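Local coordinates for putative exported protein (Bacteroides fragilis NCTC 9343, PDB 3IEE) that is of unknown function but is probably an exported lipoprotein, with a fold of alpha-helices and no beta-strands, at residues 116-119 with 125-128; 169-174 with 218-223. All coordinates share one frame; numbering follows the deposited sequence.

Contact 1: residues 116-119 with 125-128; sequences SYLK and NAKK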
loop_
_atom_site.group_PDB
_atom_site.type_symbol
_atom_site.label_atom_id
_atom_site.label_comp_id
_atom_site.label_asym_id
_atom_site.label_seq_id
_atom_site.Cartn_x
_atom_site.Cartn_y
_atom_site.Cartn_z
ATOM N N SER A 116 -0.287 16.896 -25.641
ATOM C CA SER A 116 0.073 17.958 -26.586
ATOM C C SER A 116 1.054 17.484 -27.667
ATOM O O SER A 116 0.945 17.901 -28.828
ATOM C CB SER A 116 0.603 19.171 -25.844
ATOM O OG SER A 116 -0.336 19.579 -24.857
ATOM N N TYR A 117 2.003 16.625 -27.309
ATOM C CA TYR A 117 2.860 15.978 -28.331
ATOM C C TYR A 117 1.996 15.198 -29.342
ATOM O O TYR A 117 2.215 15.287 -30.550
ATOM C CB TYR A 117 3.865 15.003 -27.698
ATOM C CG TYR A 117 5.112 15.632 -27.128
ATOM C CD1 TYR A 117 5.761 16.659 -27.806
ATOM C CD2 TYR A 117 5.654 15.186 -25.914
ATOM C CE1 TYR A 117 6.895 17.246 -27.293
ATOM C CE2 TYR A 117 6.800 15.770 -25.386
ATOM C CZ TYR A 117 7.415 16.801 -26.089
ATOM O OH TYR A 117 8.558 17.400 -25.618
ATOM N N LEU A 118 1.036 14.413 -28.842
ATOM C CA LEU A 118 0.100 13.680 -29.726
ATOM C C LEU A 118 -0.715 14.601 -30.634
ATOM O O LEU A 118 -0.877 14.313 -31.845
ATOM C CB LEU A 118 -0.865 12.834 -28.904
ATOM C CG LEU A 118 -0.311 11.567 -28.268
ATOM C CD1 LEU A 118 -1.421 10.831 -27.453
ATOM C CD2 LEU A 118 0.352 10.642 -29.278
ATOM N N LYS A 119 -1.212 15.711 -30.092
ATOM C CA LYS A 119 -1.868 16.711 -30.946
ATOM C C LYS A 119 -0.968 17.160 -32.093
ATOM O O LYS A 119 -1.466 17.422 -33.181
ATOM C CB LYS A 119 -2.298 17.955 -30.166
ATOM C CG LYS A 119 -3.642 17.812 -29.487
ATOM C CD LYS A 119 -3.801 18.813 -28.350
ATOM N N ASN A 125 8.340 11.748 -29.381
ATOM C CA ASN A 125 8.378 12.375 -28.060
ATOM C C ASN A 125 7.262 11.915 -27.133
ATOM O O ASN A 125 7.493 11.781 -25.915
ATOM C CB ASN A 125 8.340 13.892 -28.171
ATOM C CG ASN A 125 9.698 14.463 -28.379
ATOM O OD1 ASN A 125 10.662 14.008 -27.742
ATOM N ND2 ASN A 125 9.817 15.449 -29.263
ATOM N N ALA A 126 6.073 11.680 -27.682
ATOM C CA ALA A 126 5.003 11.098 -26.872
ATOM C C ALA A 126 5.454 9.749 -26.254
ATOM O O ALA A 126 5.248 9.512 -25.037
ATOM C CB ALA A 126 3.720 10.924 -27.685
ATOM N N LYS A 127 6.043 8.858 -27.074
ATOM C CA LYS A 127 6.447 7.525 -26.557
ATOM C C LYS A 127 7.449 7.685 -25.432
ATOM O O LYS A 127 7.366 6.992 -24.423
ATOM C CB LYS A 127 7.025 6.613 -27.663
ATOM C CG LYS A 127 7.980 5.482 -27.141
ATOM N N LYS A 128 8.377 8.627 -25.576
ATOM C CA LYS A 128 9.384 8.871 -24.526
ATOM C C LYS A 128 8.809 9.350 -23.181
ATOM O O LYS A 128 9.242 8.899 -22.103
ATOM C CB LYS A 128 10.442 9.863 -25.026
ATOM C CG LYS A 128 11.321 9.295 -26.156
ATOM C CD LYS A 128 12.074 10.378 -26.957
ATOM C CE LYS A 128 12.795 11.384 -26.055
ATOM N NZ LYS A 128 13.546 12.393 -26.864
#

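Contact 2: residues 169-174 with 218-223; sequences KAQIMS and PVVNGH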
loop_
_atom_site.group_PDB
_atom_site.type_symbol
_atom_site.label_atom_id
_atom_site.label_comp_id
_atom_site.label_asym_id
_atom_site.label_seq_id
_atom_site.Cartn_x
_atom_site.Cartn_y
_atom_site.Cartn_z
ATOM N N LYS A 169 -3.396 -9.173 23.293
ATOM C CA LYS A 169 -2.369 -8.387 22.600
ATOM C C LYS A 169 -1.751 -9.141 21.427
ATOM O O LYS A 169 -1.674 -8.602 20.341
ATOM C CB LYS A 169 -1.302 -7.974 23.613
ATOM C CG LYS A 169 -0.019 -7.384 23.030
ATOM C CD LYS A 169 0.889 -6.885 24.136
ATOM C CE LYS A 169 1.728 -7.956 24.754
ATOM N NZ LYS A 169 1.842 -7.672 26.243
ATOM N N ALA A 170 -1.276 -10.373 21.643
ATOM C CA ALA A 170 -0.637 -11.118 20.532
ATOM C C ALA A 170 -1.561 -11.293 19.326
ATOM O O ALA A 170 -1.151 -11.108 18.142
ATOM C CB ALA A 170 -0.094 -12.506 20.986
ATOM N N GLN A 171 -2.809 -11.650 19.602
ATOM C CA GLN A 171 -3.795 -11.876 18.544
ATOM C C GLN A 171 -4.082 -10.555 17.802
ATOM O O GLN A 171 -4.047 -10.469 16.563
ATOM C CB GLN A 171 -5.083 -12.501 19.115
ATOM C CG GLN A 171 -4.905 -13.932 19.675
ATOM C CD GLN A 171 -4.190 -14.038 20.992
ATOM O OE1 GLN A 171 -3.987 -13.036 21.684
ATOM N NE2 GLN A 171 -3.850 -15.282 21.410
ATOM N N ILE A 172 -4.334 -9.496 18.566
ATOM C CA ILE A 172 -4.588 -8.161 17.985
ATOM C C ILE A 172 -3.416 -7.716 17.073
ATOM O O ILE A 172 -3.609 -7.270 15.923
ATOM C CB ILE A 172 -4.876 -7.111 19.108
ATOM C CG1 ILE A 172 -6.152 -7.462 19.878
ATOM C CG2 ILE A 172 -5.008 -5.691 18.494
ATOM C CD1 ILE A 172 -6.282 -6.732 21.250
HETATM N N MSE A 173 -2.192 -7.860 17.575
HETATM C CA MSE A 173 -1.008 -7.495 16.831
HETATM C C MSE A 173 -0.820 -8.316 15.553
HETATM O O MSE A 173 -0.490 -7.742 14.476
HETATM C CB MSE A 173 0.217 -7.506 17.755
HETATM C CG MSE A 173 0.147 -6.369 18.805
HETATM SE SE MSE A 173 1.720 -6.365 19.958
HETATM C CE MSE A 173 3.025 -5.808 18.631
ATOM N N SER A 174 -1.124 -9.627 15.628
ATOM C CA SER A 174 -1.066 -10.487 14.466
ATOM C C SER A 174 -2.052 -10.034 13.392
ATOM O O SER A 174 -1.697 -10.036 12.219
ATOM C CB SER A 174 -1.377 -11.959 14.790
ATOM O OG SER A 174 -2.722 -12.122 15.179
ATOM N N PRO A 218 -1.649 -19.434 21.796
ATOM C CA PRO A 218 -2.579 -20.221 22.551
ATOM C C PRO A 218 -4.027 -19.706 22.463
ATOM O O PRO A 218 -4.252 -18.572 22.093
ATOM C CB PRO A 218 -2.077 -20.095 23.988
ATOM C CG PRO A 218 -1.510 -18.750 24.007
ATOM C CD PRO A 218 -0.856 -18.564 22.690
ATOM N N VAL A 219 -4.969 -20.578 22.820
ATOM C CA VAL A 219 -6.337 -20.159 23.166
ATOM C C VAL A 219 -6.289 -19.311 24.431
ATOM O O VAL A 219 -5.665 -19.709 25.430
ATOM C CB VAL A 219 -7.238 -21.379 23.353
ATOM C CG1 VAL A 219 -8.606 -21.019 23.961
ATOM C CG2 VAL A 219 -7.367 -22.071 22.003
ATOM N N VAL A 220 -6.963 -18.155 24.377
ATOM C CA VAL A 220 -7.100 -17.285 25.538
ATOM C C VAL A 220 -8.517 -17.523 26.105
ATOM O O VAL A 220 -9.528 -17.266 25.445
ATOM C CB VAL A 220 -6.860 -15.833 25.205
ATOM C CG1 VAL A 220 -6.959 -15.001 26.487
ATOM C CG2 VAL A 220 -5.469 -15.677 24.577
ATOM N N ASN A 221 -8.539 -18.007 27.333
ATOM C CA ASN A 221 -9.754 -18.354 28.070
ATOM C C ASN A 221 -10.638 -17.112 28.297
ATOM O O ASN A 221 -10.113 -16.022 28.497
ATOM C CB ASN A 221 -9.306 -18.969 29.410
ATOM C CG ASN A 221 -10.428 -19.622 30.179
ATOM O OD1 ASN A 221 -11.077 -20.546 29.693
ATOM N ND2 ASN A 221 -10.644 -19.164 31.402
ATOM N N GLY A 222 -11.965 -17.278 28.238
ATOM C CA GLY A 222 -12.904 -16.181 28.498
ATOM C C GLY A 222 -13.104 -15.141 27.419
ATOM O O GLY A 222 -13.601 -14.035 27.693
ATOM N N HIS A 223 -12.716 -15.484 26.195
ATOM C CA HIS A 223 -12.848 -14.633 25.027
ATOM C C HIS A 223 -13.309 -15.480 23.839
ATOM O O HIS A 223 -12.659 -15.504 22.767
ATOM C CB HIS A 223 -11.502 -13.990 24.705
ATOM C CG HIS A 223 -10.978 -13.109 25.793
ATOM N ND1 HIS A 223 -10.339 -13.602 26.915
ATOM C CD2 HIS A 223 -10.989 -11.764 25.926
ATOM C CE1 HIS A 223 -9.958 -12.589 27.676
ATOM N NE2 HIS A 223 -10.370 -11.466 27.111
HETATM O O HOH W 1 -4.911 -17.616 19.566
#

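Contact 1: residues 116-119 with 125-128
With chi1 at -81°, Tyr117 places CG opposite its own carbonyl carbon, and the phenol ring reaches across to lie flat beneath Asn125 CB. The contact belongs to a helical hairpin: helix 87-119 ends here, and a short turn leads into helix 123-162, so that Asn125 and Ala126 in its first turn meet the last turn of the preceding helix. Tyr117 and Ala126 stand with their CA atoms 5.5 Å apart, a spacing that suits alanine, whose single methyl needs little room. The main interaction is CH-pi. Asn125 CB sits 3.5 Å from the centroid of the Tyr117 ring and 3° off its normal, so all six ring carbons lie at nearly the same distance from this methylene. The neighbouring carboxamide probably polarises the C-H bonds a little, which would favour their meeting with the pi cloud. Beyond CB the amide lies over the rim of the ring near CZ and CE1, its plane tilted 27° from that of the ring. Asn125 thus shows the ring its aliphatic carbon and keeps its polar end for other partners: ND2 is hydrogen-bonded to Asp122, in the turn just before the helix. Beside the ring, Tyr117 CB approaches Ala126 CB at 4.1 Å, and the backbone Ala126 N stands obliquely near CD2. Leu118 adds a second apolar touch. Although its CB does not head for the other helix and CD1 continues the chain away from CA, the other branch, CD2, comes to 3.7 Å from Ala126 CB, so the alanine methyl is met by both Tyr117 and Leu118. Ala126 is buried, whereas the tyrosine and asparagine keep partial exposure, as suits residues with a polar end. Within helix 123-162, Lys128 NZ makes a weak hydrogen bond of 3.4 Å to Asn125 OD1.

Contact 2: residues 169-174 with 218-223
The carboxamide of Gln171 is met obliquely by Val220 CG2, which stands off one side of the amide plane nearest to NE2, at 3.6 Å, while Pro218 O and a water gather at its nitrogen end. A helix of the C-terminal helical bundle here meets a connecting loop: Gln171 lies in the first turns of helix 169-189, and residues 218-223 join helix 197-215 to helix 224-247. The glutamine chain is bent at chi2 (74°), which turns the amide out of an extended course and toward the loop. NE2 approaches Pro218 O at 3.4 Å, and the water spans the same two atoms, accepting from Gln171 NE2 at 3.2 Å and donating to Pro218 O at 2.8 Å. A long, flexible amide suits this place because it can supply an N-H to the water, and the same side chain also touches Met227 and Tyr230 of helix 224-247. Val220, beta-branched and apolar, offers one methyl to the amide and also packs on Leu168, just before helix 169-189. From Val220 the loop folds into a type II beta turn ending at His223. Gly222 takes the third position with phi 76°, a positive value that glycine tolerates easily. His223 stands at the N-cap position of helix 224-247, and its side chain folds back over the turn. The acceptor lies close to the imidazole plane, though the donor is well above the carbonyl plane: His223 ND1 donates to Asn221 O at 2.9 Å, with an N-H...O angle of 148°.

From the N terminus, the chain reaches contact 1 first, where the end of helix 87-119 meets the start of helix 123-162 and closes a very short loop of five residues. Helix 123-162 then runs on toward helix 169-189, whose first turn opens contact 2. That contact closes a much longer loop of 43 residues, mostly helical and including helix 197-215. The two loops follow in series, neither nested nor crossed. Their centres are about 57 Å apart, on opposite sides of the chain's centre. Contact 1 joins consecutive helices in the DUF6845 region, whereas contact 2 ties a helix start to an interhelical loop in the DUF3829-like region.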